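Local coordinates for protein membrane-bound protease PH1510 (Pyrococcus horikoshii, PDB 6M4B) that cleaves proteins as a serine-type protease, preferentially near hydrophobic or aromatic residues, and degrades casein and a stomatin homologue in vitro, at residues Glu177-Ser182 / Thr201-Arg206; Met185-Pro190 / Val196-Thr201; Arg29-Ala34 / Ile42-Asp47; Gln61-Ser66 / Thr86-Gly91. The protein carries 1 engineered substitution. All coordinates share one frame; numbering follows the deposited sequence.

How the interactions relate
Along the chain, interaction 3 closes first, then interaction 4, then interaction 1, whose long connection contains interaction 2. All four belong to the N-terminal protease domain, which has a ClpP/crotonase-type fold around a parallel sheet. Interactions 3 and 4 have centres 11 Å apart and are joined by a probable hydrogen bond between Thr32 OG1 and Arg62 NH2 and by Ile31 packing on Ile63, so helices 21-36 and 53-64 are tied together beside strand 41-47. Interactions 1 and 2, 12 Å apart, meet where Phe200 packs on helix 175-182. Leu178 touches Ile43, linking interactions 1 and 3, whereas Ile189 of interaction 2 reaches Gly91 of interaction 4. Interactions 2 and 4 both touch the second subunit.

Interaction 1. Residues Glu177-Ser182 / Thr201-Arg206; sequences ELLKKS and TNVEVR
Leu179 meets Val203 and Val205 through a single methyl, CD1, and so brings helix 175-182 against the edge strand 204-207 of the parallel sheet in this ClpP-like alpha/beta fold. CD1 reaches Val203 CG1 tip to tip at 3.9 Å. It passes slantwise by Val205, with CD1 to Val205 CG2 at 3.7 Å. The two valines are two positions apart in extended chain and so turn to the same side, and a forked leucine is long enough to lie against both. At Val205, CG1 is anti to the backbone N (chi1 177°), which sets CG2 beside that N, where Leu179 finds it. Beta-branched valines suit this edge, since their short, stiff side chains fit extended backbone. Alongside, Val203 packs on Val10 and Val205 on Val12, while backbone bonds from Glu204 and Arg206 join the edge strand to strand 9-16. Leu179 also rests on Phe200, so the loop returning to the strand covers the same leucine. One turn on, the last residue of the helix fastens its end: Leu178 O accepts from Ser182 N and, from 46° above the carbonyl plane, from Ser182 OG at 2.9 Å.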
loop_
_atom_site.group_PDB
_atom_site.type_symbol
_atom_site.label_atom_id
_atom_site.label_comp_id
_atom_site.label_asym_id
_atom_site.label_seq_id
_atom_site.Cartn_x
_atom_site.Cartn_y
_atom_site.Cartn_z
ATOM N N GLU A 177 -13.010 -28.266 4.995
ATOM C CA GLU A 177 -14.205 -27.410 5.024
ATOM C C GLU A 177 -13.879 -26.027 4.377
ATOM O O GLU A 177 -14.709 -25.470 3.684
ATOM C CB GLU A 177 -14.818 -27.289 6.438
ATOM C CG GLU A 177 -16.260 -26.795 6.368
ATOM C CD GLU A 177 -17.004 -26.613 7.727
ATOM O OE1 GLU A 177 -16.474 -26.093 8.738
ATOM O OE2 GLU A 177 -18.210 -26.934 7.748
ATOM N N LEU A 178 -12.662 -25.510 4.564
ATOM C CA LEU A 178 -12.259 -24.219 3.948
ATOM C C LEU A 178 -12.331 -24.295 2.403
ATOM O O LEU A 178 -13.053 -23.493 1.752
ATOM C CB LEU A 178 -10.869 -23.769 4.439
ATOM C CG LEU A 178 -10.277 -22.426 3.939
ATOM C CD1 LEU A 178 -9.131 -21.992 4.814
ATOM C CD2 LEU A 178 -9.733 -22.540 2.521
ATOM N N LEU A 179 -11.713 -25.341 1.869
ATOM C CA LEU A 179 -11.784 -25.671 0.431
ATOM C C LEU A 179 -13.188 -25.808 -0.067
ATOM O O LEU A 179 -13.553 -25.176 -1.054
ATOM C CB LEU A 179 -10.995 -26.934 0.106
ATOM C CG LEU A 179 -9.472 -26.789 0.341
ATOM C CD1 LEU A 179 -8.801 -28.171 0.201
ATOM C CD2 LEU A 179 -8.803 -25.775 -0.574
ATOM N N LYS A 180 -14.017 -26.530 0.664
ATOM C CA LYS A 180 -15.404 -26.733 0.247
ATOM C C LYS A 180 -16.207 -25.437 0.184
ATOM O O LYS A 180 -16.885 -25.162 -0.798
ATOM C CB LYS A 180 -16.037 -27.747 1.194
ATOM C CG LYS A 180 -17.444 -28.232 0.891
ATOM C CD LYS A 180 -17.878 -29.210 2.008
ATOM C CE LYS A 180 -19.324 -29.026 2.483
ATOM N NZ LYS A 180 -20.301 -29.808 1.679
ATOM N N LYS A 181 -16.180 -24.637 1.239
ATOM C CA LYS A 181 -16.975 -23.367 1.257
ATOM C C LYS A 181 -16.370 -22.253 0.402
ATOM O O LYS A 181 -17.091 -21.320 0.001
ATOM C CB LYS A 181 -17.104 -22.855 2.686
ATOM C CG LYS A 181 -17.954 -23.750 3.581
ATOM C CD LYS A 181 -17.753 -23.411 5.050
ATOM C CE LYS A 181 -18.956 -23.791 5.896
ATOM N NZ LYS A 181 -18.953 -23.049 7.181
ATOM N N SER A 182 -15.054 -22.317 0.174
ATOM C CA SER A 182 -14.365 -21.296 -0.621
ATOM C C SER A 182 -14.518 -21.566 -2.112
ATOM O O SER A 182 -14.326 -20.652 -2.948
ATOM C CB SER A 182 -12.894 -21.204 -0.270
ATOM O OG SER A 182 -12.730 -20.708 1.044
ATOM N N THR A 201 -12.765 -27.786 -6.468
ATOM C CA THR A 201 -13.552 -28.999 -6.532
ATOM C C THR A 201 -12.684 -30.259 -6.350
ATOM O O THR A 201 -12.988 -31.083 -5.519
ATOM C CB THR A 201 -14.297 -29.005 -7.848
ATOM O OG1 THR A 201 -15.018 -27.764 -7.938
ATOM C CG2 THR A 201 -15.250 -30.243 -7.933
ATOM N N ASN A 202 -11.579 -30.351 -7.075
ATOM C CA ASN A 202 -10.609 -31.444 -6.906
ATOM C C ASN A 202 -9.243 -30.882 -6.885
ATOM O O ASN A 202 -8.756 -30.372 -7.906
ATOM C CB ASN A 202 -10.726 -32.430 -8.059
ATOM C CG ASN A 202 -12.010 -33.196 -7.988
ATOM O OD1 ASN A 202 -12.926 -32.994 -8.771
ATOM N ND2 ASN A 202 -12.110 -34.033 -6.984
ATOM N N VAL A 203 -8.614 -30.938 -5.728
ATOM C CA VAL A 203 -7.375 -30.212 -5.523
ATOM C C VAL A 203 -6.397 -31.046 -4.714
ATOM O O VAL A 203 -6.810 -31.863 -3.945
ATOM C CB VAL A 203 -7.691 -28.869 -4.892
ATOM C CG1 VAL A 203 -8.458 -29.045 -3.618
ATOM C CG2 VAL A 203 -6.421 -28.150 -4.576
ATOM N N GLU A 204 -5.099 -30.921 -4.999
ATOM C CA GLU A 204 -4.068 -31.615 -4.233
ATOM C C GLU A 204 -3.512 -30.681 -3.208
ATOM O O GLU A 204 -2.851 -29.730 -3.549
ATOM C CB GLU A 204 -2.949 -32.115 -5.143
ATOM C CG GLU A 204 -3.432 -33.217 -6.083
ATOM C CD GLU A 204 -2.397 -33.663 -7.100
ATOM O OE1 GLU A 204 -1.252 -33.969 -6.655
ATOM O OE2 GLU A 204 -2.772 -33.748 -8.317
ATOM N N VAL A 205 -3.768 -30.962 -1.944
ATOM C CA VAL A 205 -3.249 -30.142 -0.865
ATOM C C VAL A 205 -1.796 -30.539 -0.616
ATOM O O VAL A 205 -1.529 -31.693 -0.457
ATOM C CB VAL A 205 -4.062 -30.358 0.399
ATOM C CG1 VAL A 205 -3.471 -29.545 1.554
ATOM C CG2 VAL A 205 -5.527 -29.986 0.142
ATOM N N ARG A 206 -0.865 -29.590 -0.621
ATOM C CA ARG A 206 0.547 -29.845 -0.247
ATOM C C ARG A 206 1.006 -28.891 0.855
ATOM O O ARG A 206 0.741 -27.706 0.785
ATOM C CB ARG A 206 1.459 -29.683 -1.450
ATOM C CG ARG A 206 1.189 -30.658 -2.574
ATOM C CD ARG A 206 2.141 -30.374 -3.718
ATOM N NE ARG A 206 2.037 -31.369 -4.791
ATOM C CZ ARG A 206 2.602 -31.246 -5.989
ATOM N NH1 ARG A 206 2.432 -32.202 -6.892
ATOM N NH2 ARG A 206 3.326 -30.170 -6.297
#

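Interaction 2. Residues Met185-Pro190 / Val196-Thr201; sequences MKTKIP and VTLNFT
In Thr187 a chi1 of 54° places OG1 between the backbone N and the carbonyl carbon, from where it faces the backbone of Val196 across a lone antiparallel beta bridge. The bridge pairs Lys186 with Thr197 as a non-hydrogen-bonded pair in the long loop before strand 204-207. Its two bonds flank that pair. Leu198 N gives a nearly straight one to Met185 O at 2.8 Å, and Thr187 N gives the other to Val196 O at 3.0 Å. Between them, Lys186 CA makes a CH...O contact with Val196 O at 3.3 Å. The threonine hydroxyl works twice, donating to Ile189 O at 2.9 Å and taking a weak bond from Val196 N, which ties the following turn to the bridge. A valine here is likely to leave Ile189 O without its hydroxyl donor and the turn freer to move. Leu198, a buried residue, places its CB over one face of the Phe200 ring, offset toward the rim. The neighbouring subunit lies close by: Lys186 packs on its Lys124, the active-site proton donor/acceptor, and Pro190 on its Ile125. Across the bridge, the flexible lysine chain crosses Thr197, with Lys186 CG 3.8 Å from Thr197 OG1.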
loop_
_atom_site.group_PDB
_atom_site.type_symbol
_atom_site.label_atom_id
_atom_site.label_comp_id
_atom_site.label_asym_id
_atom_site.label_seq_id
_atom_site.Cartn_x
_atom_site.Cartn_y
_atom_site.Cartn_z
ATOM N N MET A 185 -15.936 -19.104 -5.035
ATOM C CA MET A 185 -15.950 -17.693 -4.698
ATOM C C MET A 185 -14.827 -16.920 -5.406
ATOM O O MET A 185 -13.767 -17.473 -5.768
ATOM C CB MET A 185 -16.266 -17.394 -3.201
ATOM C CG MET A 185 -15.463 -17.932 -2.070
ATOM S SD MET A 185 -16.062 -17.205 -0.531
ATOM C CE MET A 185 -17.522 -18.025 0.166
ATOM N N LYS A 186 -15.141 -15.679 -5.758
ATOM C CA LYS A 186 -14.150 -14.761 -6.300
ATOM C C LYS A 186 -13.222 -14.227 -5.229
ATOM O O LYS A 186 -13.607 -14.028 -4.097
ATOM C CB LYS A 186 -14.817 -13.583 -6.993
ATOM C CG LYS A 186 -15.790 -14.025 -8.062
ATOM C CD LYS A 186 -16.310 -12.885 -8.911
ATOM C CE LYS A 186 -15.882 -13.045 -10.355
ATOM N NZ LYS A 186 -16.971 -12.518 -11.214
ATOM N N THR A 187 -11.988 -13.974 -5.616
ATOM C CA THR A 187 -11.054 -13.315 -4.753
ATOM C C THR A 187 -11.619 -11.934 -4.463
ATOM O O THR A 187 -12.302 -11.342 -5.284
ATOM C CB THR A 187 -9.658 -13.202 -5.388
ATOM O OG1 THR A 187 -9.741 -12.579 -6.680
ATOM C CG2 THR A 187 -9.050 -14.575 -5.525
ATOM N N LYS A 188 -11.348 -11.425 -3.282
ATOM C CA LYS A 188 -11.912 -10.145 -2.913
ATOM C C LYS A 188 -11.074 -8.974 -3.398
ATOM O O LYS A 188 -11.552 -7.865 -3.448
ATOM C CB LYS A 188 -12.114 -10.043 -1.382
ATOM C CG LYS A 188 -13.150 -10.986 -0.786
ATOM C CD LYS A 188 -14.500 -11.093 -1.482
ATOM C CE LYS A 188 -15.291 -9.804 -1.642
ATOM N NZ LYS A 188 -15.861 -9.348 -0.365
ATOM N N ILE A 189 -9.829 -9.229 -3.745
ATOM C CA ILE A 189 -8.961 -8.244 -4.371
ATOM C C ILE A 189 -8.462 -8.895 -5.681
ATOM O O ILE A 189 -8.508 -10.111 -5.836
ATOM C CB ILE A 189 -7.763 -7.816 -3.477
ATOM C CG1 ILE A 189 -6.901 -9.008 -3.063
ATOM C CG2 ILE A 189 -8.241 -7.102 -2.242
ATOM C CD1 ILE A 189 -5.603 -8.632 -2.345
ATOM N N PRO A 190 -8.032 -8.093 -6.643
ATOM C CA PRO A 190 -7.556 -8.667 -7.905
ATOM C C PRO A 190 -6.274 -9.509 -7.771
ATOM O O PRO A 190 -5.504 -9.354 -6.823
ATOM C CB PRO A 190 -7.288 -7.419 -8.795
ATOM C CG PRO A 190 -7.893 -6.269 -8.080
ATOM C CD PRO A 190 -7.914 -6.625 -6.619
ATOM N N VAL A 196 -10.272 -13.477 -9.779
ATOM C CA VAL A 196 -10.249 -14.909 -10.075
ATOM C C VAL A 196 -11.288 -15.688 -9.282
ATOM O O VAL A 196 -11.447 -15.466 -8.103
ATOM C CB VAL A 196 -8.811 -15.467 -9.767
ATOM C CG1 VAL A 196 -8.769 -16.971 -9.877
ATOM C CG2 VAL A 196 -7.805 -14.896 -10.747
ATOM N N THR A 197 -11.976 -16.632 -9.919
ATOM C CA THR A 197 -12.884 -17.567 -9.228
ATOM C C THR A 197 -12.080 -18.765 -8.722
ATOM O O THR A 197 -11.383 -19.370 -9.484
ATOM C CB THR A 197 -14.057 -17.994 -10.137
ATOM O OG1 THR A 197 -14.828 -16.842 -10.475
ATOM C CG2 THR A 197 -15.010 -19.003 -9.417
ATOM N N LEU A 198 -12.158 -19.075 -7.432
ATOM C CA LEU A 198 -11.363 -20.140 -6.867
ATOM C C LEU A 198 -11.970 -21.492 -7.266
ATOM O O LEU A 198 -13.198 -21.693 -7.196
ATOM C CB LEU A 198 -11.305 -20.043 -5.351
ATOM C CG LEU A 198 -10.628 -18.781 -4.794
ATOM C CD1 LEU A 198 -10.903 -18.652 -3.313
ATOM C CD2 LEU A 198 -9.141 -18.813 -5.067
ATOM N N ASN A 199 -11.132 -22.411 -7.699
ATOM C CA ASN A 199 -11.604 -23.725 -8.125
ATOM C C ASN A 199 -10.989 -24.775 -7.284
ATOM O O ASN A 199 -9.802 -25.117 -7.437
ATOM C CB ASN A 199 -11.259 -23.958 -9.568
ATOM C CG ASN A 199 -11.487 -25.397 -9.998
ATOM O OD1 ASN A 199 -12.171 -26.182 -9.349
ATOM N ND2 ASN A 199 -10.893 -25.735 -11.119
ATOM N N PHE A 200 -11.794 -25.271 -6.355
ATOM C CA PHE A 200 -11.294 -26.221 -5.387
ATOM C C PHE A 200 -12.062 -27.519 -5.397
ATOM O O PHE A 200 -11.990 -28.307 -4.460
ATOM C CB PHE A 200 -11.401 -25.635 -3.962
ATOM C CG PHE A 200 -10.483 -24.456 -3.675
ATOM C CD1 PHE A 200 -9.171 -24.367 -4.204
ATOM C CD2 PHE A 200 -10.890 -23.514 -2.789
ATOM C CE1 PHE A 200 -8.351 -23.322 -3.856
ATOM C CE2 PHE A 200 -10.075 -22.454 -2.437
ATOM C CZ PHE A 200 -8.821 -22.362 -2.953
ATOM N N THR A 201 -12.765 -27.786 -6.468
ATOM C CA THR A 201 -13.552 -28.999 -6.532
ATOM C C THR A 201 -12.684 -30.259 -6.350
ATOM O O THR A 201 -12.988 -31.083 -5.519
ATOM C CB THR A 201 -14.297 -29.005 -7.848
ATOM O OG1 THR A 201 -15.018 -27.764 -7.938
ATOM C CG2 THR A 201 -15.250 -30.243 -7.933
#

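Interaction 3. Residues Arg29-Ala34 / Ile42-Asp47; sequences RYITIA and IIIELD
Ile42 on strand 41-47 is the side chain that Tyr30, Ile31 and Ala34 of helix 21-36 close around, and it can be followed outward from its root. Its CB lies 4.0 Å from Ala34 CB. Alanine suits that place, because its lone methyl lets helix and strand come near each other. The CG2 branch turns toward Ile31, more loosely, with Ile42 CG2 at 4.4 Å from Ile31 CG1. The other branch, CG1, stands anti to the backbone N (chi1 -177°) and continues extended, which carries the end methyl up against the helix backbone. There Ile42 CD1 touches Tyr30 O at 3.3 Å. That oxygen already takes the helical bond from Ala34 N, so the methyl lies against a carbonyl engaged within its own helix. The same CD1 meets Tyr30 CB at 3.9 Å. Two residues along the strand, Ile44 adds its own methyl, CD1, at 4.4 Å from Ile31 CG1, and Ile31 thus spans both isoleucines on this face.

Every touching residue is buried; the side-chain contacts are apolar, and the polar atom touched, Tyr30 O, belongs to the helix backbone. Tyr30 and Ala34 also pack on Ala13 and Tyr11 of strand 9-16, while Ile43, on the reverse face, meets Ile175 and Leu178 of helix 175-182. The axes of segments 29-34 and 42-47 run nearly antiparallel, at 160°, and approach to 9.5 Å. This is the packing of a beta-alpha-beta crossover, in which helix 21-36 joins the neighbouring parallel strands 9-16 and 41-47.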
loop_
_atom_site.group_PDB
_atom_site.type_symbol
_atom_site.label_atom_id
_atom_site.label_comp_id
_atom_site.label_asym_id
_atom_site.label_seq_id
_atom_site.Cartn_x
_atom_site.Cartn_y
_atom_site.Cartn_z
ATOM N N ARG A 29 8.890 -16.379 0.917
ATOM C CA ARG A 29 9.378 -17.689 0.459
ATOM C C ARG A 29 8.196 -18.582 0.094
ATOM O O ARG A 29 8.148 -19.096 -1.030
ATOM C CB ARG A 29 10.274 -18.356 1.530
ATOM C CG ARG A 29 10.875 -19.710 1.143
ATOM C CD ARG A 29 11.826 -20.279 2.247
ATOM N NE ARG A 29 11.908 -21.750 2.150
ATOM C CZ ARG A 29 11.072 -22.624 2.731
ATOM N NH1 ARG A 29 11.269 -23.930 2.554
ATOM N NH2 ARG A 29 10.045 -22.222 3.478
ATOM N N TYR A 30 7.242 -18.725 1.024
ATOM C CA TYR A 30 6.067 -19.580 0.816
ATOM C C TYR A 30 5.248 -19.150 -0.426
ATOM O O TYR A 30 4.818 -19.966 -1.235
ATOM C CB TYR A 30 5.156 -19.554 2.041
ATOM C CG TYR A 30 5.684 -20.221 3.294
ATOM C CD1 TYR A 30 6.314 -21.464 3.245
ATOM C CD2 TYR A 30 5.504 -19.633 4.552
ATOM C CE1 TYR A 30 6.772 -22.090 4.406
ATOM C CE2 TYR A 30 5.951 -20.249 5.718
ATOM C CZ TYR A 30 6.596 -21.483 5.640
ATOM O OH TYR A 30 7.050 -22.117 6.786
ATOM N N ILE A 31 5.032 -17.858 -0.582
ATOM C CA ILE A 31 4.251 -17.376 -1.723
ATOM C C ILE A 31 5.045 -17.576 -3.012
ATOM O O ILE A 31 4.478 -17.941 -4.043
ATOM C CB ILE A 31 3.813 -15.899 -1.528
ATOM C CG1 ILE A 31 2.864 -15.779 -0.341
ATOM C CG2 ILE A 31 3.130 -15.353 -2.775
ATOM C CD1 ILE A 31 2.640 -14.365 0.166
ATOM N N THR A 32 6.357 -17.330 -2.972
ATOM C CA THR A 32 7.180 -17.481 -4.198
ATOM C C THR A 32 7.135 -18.930 -4.692
ATOM O O THR A 32 6.885 -19.201 -5.883
ATOM C CB THR A 32 8.655 -17.033 -4.002
ATOM O OG1 THR A 32 8.677 -15.689 -3.508
ATOM C CG2 THR A 32 9.383 -17.058 -5.330
ATOM N N ILE A 33 7.296 -19.852 -3.764
ATOM C CA ILE A 33 7.204 -21.275 -4.095
ATOM C C ILE A 33 5.880 -21.589 -4.792
ATOM O O ILE A 33 5.859 -22.118 -5.894
ATOM C CB ILE A 33 7.384 -22.160 -2.843
ATOM C CG1 ILE A 33 8.836 -22.096 -2.374
ATOM C CG2 ILE A 33 7.020 -23.610 -3.165
ATOM C CD1 ILE A 33 9.081 -22.666 -0.984
ATOM N N ALA A 34 4.773 -21.217 -4.155
ATOM C CA ALA A 34 3.460 -21.486 -4.702
ATOM C C ALA A 34 3.246 -20.838 -6.069
ATOM O O ALA A 34 2.585 -21.426 -6.922
ATOM C CB ALA A 34 2.392 -21.013 -3.724
ATOM N N ILE A 42 -2.562 -20.303 -2.258
ATOM C CA ILE A 42 -1.809 -20.686 -1.067
ATOM C C ILE A 42 -2.619 -20.273 0.156
ATOM O O ILE A 42 -3.127 -19.159 0.216
ATOM C CB ILE A 42 -0.388 -20.097 -1.055
ATOM C CG1 ILE A 42 0.375 -20.600 0.186
ATOM C CG2 ILE A 42 -0.377 -18.585 -1.137
ATOM C CD1 ILE A 42 1.806 -20.136 0.213
ATOM N N ILE A 43 -2.777 -21.195 1.094
ATOM C CA ILE A 43 -3.453 -20.956 2.354
ATOM C C ILE A 43 -2.369 -20.780 3.418
ATOM O O ILE A 43 -1.448 -21.576 3.529
ATOM C CB ILE A 43 -4.353 -22.111 2.778
ATOM C CG1 ILE A 43 -5.508 -22.274 1.762
ATOM C CG2 ILE A 43 -4.925 -21.853 4.184
ATOM C CD1 ILE A 43 -6.227 -23.612 1.869
ATOM N N ILE A 44 -2.474 -19.695 4.168
ATOM C CA ILE A 44 -1.554 -19.416 5.227
ATOM C C ILE A 44 -2.336 -19.447 6.497
ATOM O O ILE A 44 -3.210 -18.624 6.703
ATOM C CB ILE A 44 -0.818 -18.111 4.977
ATOM C CG1 ILE A 44 0.114 -18.355 3.792
ATOM C CG2 ILE A 44 -0.071 -17.683 6.234
ATOM C CD1 ILE A 44 0.802 -17.134 3.292
ATOM N N GLU A 45 -2.010 -20.444 7.327
ATOM C CA GLU A 45 -2.614 -20.634 8.639
ATOM C C GLU A 45 -1.902 -19.684 9.607
ATOM O O GLU A 45 -0.712 -19.837 9.865
ATOM C CB GLU A 45 -2.473 -22.078 9.101
ATOM C CG GLU A 45 -3.393 -23.033 8.345
ATOM C CD GLU A 45 -3.123 -24.513 8.641
ATOM O OE1 GLU A 45 -2.116 -24.814 9.317
ATOM O OE2 GLU A 45 -3.904 -25.378 8.184
ATOM N N LEU A 46 -2.621 -18.672 10.076
ATOM C CA LEU A 46 -1.994 -17.546 10.752
ATOM C C LEU A 46 -2.443 -17.480 12.200
ATOM O O LEU A 46 -3.607 -17.639 12.496
ATOM C CB LEU A 46 -2.341 -16.224 10.052
ATOM C CG LEU A 46 -1.733 -14.945 10.645
ATOM C CD1 LEU A 46 -0.237 -14.888 10.390
ATOM C CD2 LEU A 46 -2.428 -13.748 10.048
ATOM N N ASP A 47 -1.474 -17.317 13.097
ATOM C CA ASP A 47 -1.727 -17.129 14.528
ATOM C C ASP A 47 -0.676 -16.116 15.017
ATOM O O ASP A 47 0.528 -16.413 15.088
ATOM C CB ASP A 47 -1.608 -18.461 15.282
ATOM C CG ASP A 47 -2.031 -18.362 16.750
ATOM O OD1 ASP A 47 -2.627 -17.340 17.152
ATOM O OD2 ASP A 47 -1.838 -19.349 17.500
#

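Interaction 4. Residues Gln61-Ser66 / Thr86-Gly91; sequences QRIQQS and TYIALG
The carbonyl group of Gly91, just past the end of helix 84-90, is the flat group met by Ile63 and Gln64 of helix 53-64. Ile63 CG2 approaches Gly91 O at 3.6 Å. The aliphatic part of Gln64 comes to the same oxygen, with CG at 4.0 Å. A methyl and a methylene meet the oxygen, so this is van der Waals contact with the backbone. A CB on Gly91 would point toward helix 53-64 but would be crowded by Tyr87 O of its own helix, which suits a glycine to this place. Ile63 divides its work between two branches. CG2, anti to the backbone N, goes to Gly91, whereas CG1 lies beside that N (chi1 -68°) and sends CD1 to Ile88 CG2 at 4.0 Å. The two isoleucines, both buried, cross at about a right angle. Ile88 is about 9 Å, side chain to side chain, from Ala83, the engineered replacement of the nucleophile. Beneath the seam, Ile63 packs on Val70 and Ile88 on Ile72 of strand 70-74. Ile88 also touches Phe27 of helix 21-36, and Gln64 touches Glu139 of helix 123-139 and Tyr128 of the second subunit.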
loop_
_atom_site.group_PDB
_atom_site.type_symbol
_atom_site.label_atom_id
_atom_site.label_comp_id
_atom_site.label_asym_id
_atom_site.label_seq_id
_atom_site.Cartn_x
_atom_site.Cartn_y
_atom_site.Cartn_z
ATOM N N GLN A 61 1.775 -5.898 1.055
ATOM C CA GLN A 61 2.085 -5.575 -0.331
ATOM C C GLN A 61 2.565 -6.817 -1.111
ATOM O O GLN A 61 2.320 -6.938 -2.298
ATOM C CB GLN A 61 3.111 -4.431 -0.442
ATOM C CG GLN A 61 2.704 -3.397 -1.513
ATOM C CD GLN A 61 3.736 -3.200 -2.562
ATOM O OE1 GLN A 61 4.624 -4.032 -2.726
ATOM N NE2 GLN A 61 3.617 -2.123 -3.308
ATOM N N ARG A 62 3.251 -7.723 -0.451
ATOM C CA ARG A 62 3.628 -8.982 -1.119
ATOM C C ARG A 62 2.383 -9.794 -1.533
ATOM O O ARG A 62 2.305 -10.281 -2.655
ATOM C CB ARG A 62 4.501 -9.817 -0.202
ATOM C CG ARG A 62 5.044 -11.089 -0.803
ATOM C CD ARG A 62 5.906 -10.792 -2.000
ATOM N NE ARG A 62 6.360 -12.010 -2.626
ATOM C CZ ARG A 62 5.804 -12.621 -3.666
ATOM N NH1 ARG A 62 4.684 -12.172 -4.248
ATOM N NH2 ARG A 62 6.398 -13.721 -4.142
ATOM N N ILE A 63 1.416 -9.877 -0.633
ATOM C CA ILE A 63 0.147 -10.523 -0.941
ATOM C C ILE A 63 -0.565 -9.814 -2.090
ATOM O O ILE A 63 -1.026 -10.464 -3.032
ATOM C CB ILE A 63 -0.726 -10.604 0.304
ATOM C CG1 ILE A 63 -0.068 -11.582 1.286
ATOM C CG2 ILE A 63 -2.158 -11.018 -0.027
ATOM C CD1 ILE A 63 -0.597 -11.514 2.680
ATOM N N GLN A 64 -0.595 -8.488 -2.078
ATOM C CA GLN A 64 -1.302 -7.776 -3.112
ATOM C C GLN A 64 -0.723 -7.982 -4.507
ATOM O O GLN A 64 -1.465 -7.912 -5.464
ATOM C CB GLN A 64 -1.377 -6.277 -2.800
ATOM C CG GLN A 64 -2.362 -5.928 -1.680
ATOM C CD GLN A 64 -2.342 -4.434 -1.345
ATOM O OE1 GLN A 64 -1.289 -3.780 -1.440
ATOM N NE2 GLN A 64 -3.490 -3.887 -0.945
ATOM N N GLN A 65 0.598 -8.133 -4.616
ATOM C CA GLN A 65 1.289 -8.376 -5.895
ATOM C C GLN A 65 1.367 -9.878 -6.231
ATOM O O GLN A 65 1.916 -10.226 -7.243
ATOM C CB GLN A 65 2.746 -7.830 -5.871
ATOM C CG GLN A 65 2.970 -6.357 -5.488
ATOM C CD GLN A 65 2.510 -5.373 -6.551
ATOM O OE1 GLN A 65 1.355 -5.375 -6.965
ATOM N NE2 GLN A 65 3.411 -4.501 -6.972
ATOM N N SER A 66 0.912 -10.742 -5.336
ATOM C CA SER A 66 0.955 -12.181 -5.547
ATOM C C SER A 66 0.319 -12.549 -6.860
ATOM O O SER A 66 -0.727 -12.050 -7.202
ATOM C CB SER A 66 0.259 -12.955 -4.403
ATOM O OG SER A 66 0.340 -14.362 -4.634
ATOM N N THR A 86 -4.407 -8.460 11.714
ATOM C CA THR A 86 -5.681 -8.110 11.137
ATOM C C THR A 86 -5.520 -7.531 9.741
ATOM O O THR A 86 -6.288 -7.868 8.848
ATOM C CB THR A 86 -6.376 -7.133 12.036
ATOM O OG1 THR A 86 -6.597 -7.770 13.310
ATOM C CG2 THR A 86 -7.686 -6.713 11.485
ATOM N N TYR A 87 -4.477 -6.701 9.560
ATOM C CA TYR A 87 -4.167 -6.047 8.314
ATOM C C TYR A 87 -3.720 -7.074 7.253
ATOM O O TYR A 87 -4.085 -6.957 6.101
ATOM C CB TYR A 87 -3.029 -5.001 8.477
ATOM C CG TYR A 87 -3.328 -3.794 9.396
ATOM C CD1 TYR A 87 -3.272 -3.901 10.788
ATOM C CD2 TYR A 87 -3.579 -2.531 8.860
ATOM C CE1 TYR A 87 -3.491 -2.804 11.603
ATOM C CE2 TYR A 87 -3.762 -1.439 9.667
ATOM C CZ TYR A 87 -3.706 -1.575 11.029
ATOM O OH TYR A 87 -3.911 -0.508 11.816
ATOM N N ILE A 88 -2.939 -8.076 7.657
ATOM C CA ILE A 88 -2.510 -9.147 6.755
ATOM C C ILE A 88 -3.752 -9.843 6.223
ATOM O O ILE A 88 -3.905 -10.006 5.027
ATOM C CB ILE A 88 -1.560 -10.138 7.494
ATOM C CG1 ILE A 88 -0.233 -9.440 7.891
ATOM C CG2 ILE A 88 -1.203 -11.363 6.635
ATOM C CD1 ILE A 88 0.612 -10.204 8.898
ATOM N N ALA A 89 -4.675 -10.170 7.126
ATOM C CA ALA A 89 -5.943 -10.733 6.732
ATOM C C ALA A 89 -6.756 -9.824 5.800
ATOM O O ALA A 89 -7.112 -10.268 4.683
ATOM C CB ALA A 89 -6.765 -11.080 7.945
ATOM N N LEU A 90 -6.994 -8.557 6.199
ATOM C CA LEU A 90 -7.722 -7.617 5.333
ATOM C C LEU A 90 -7.082 -7.340 3.998
ATOM O O LEU A 90 -7.778 -6.990 3.032
ATOM C CB LEU A 90 -8.034 -6.313 6.047
ATOM C CG LEU A 90 -8.921 -6.458 7.256
ATOM C CD1 LEU A 90 -8.917 -5.164 8.040
ATOM C CD2 LEU A 90 -10.340 -6.810 6.818
ATOM N N GLY A 91 -5.775 -7.528 3.898
ATOM C CA GLY A 91 -5.060 -7.334 2.646
ATOM C C GLY A 91 -5.075 -8.507 1.699
ATOM O O GLY A 91 -4.513 -8.429 0.604
#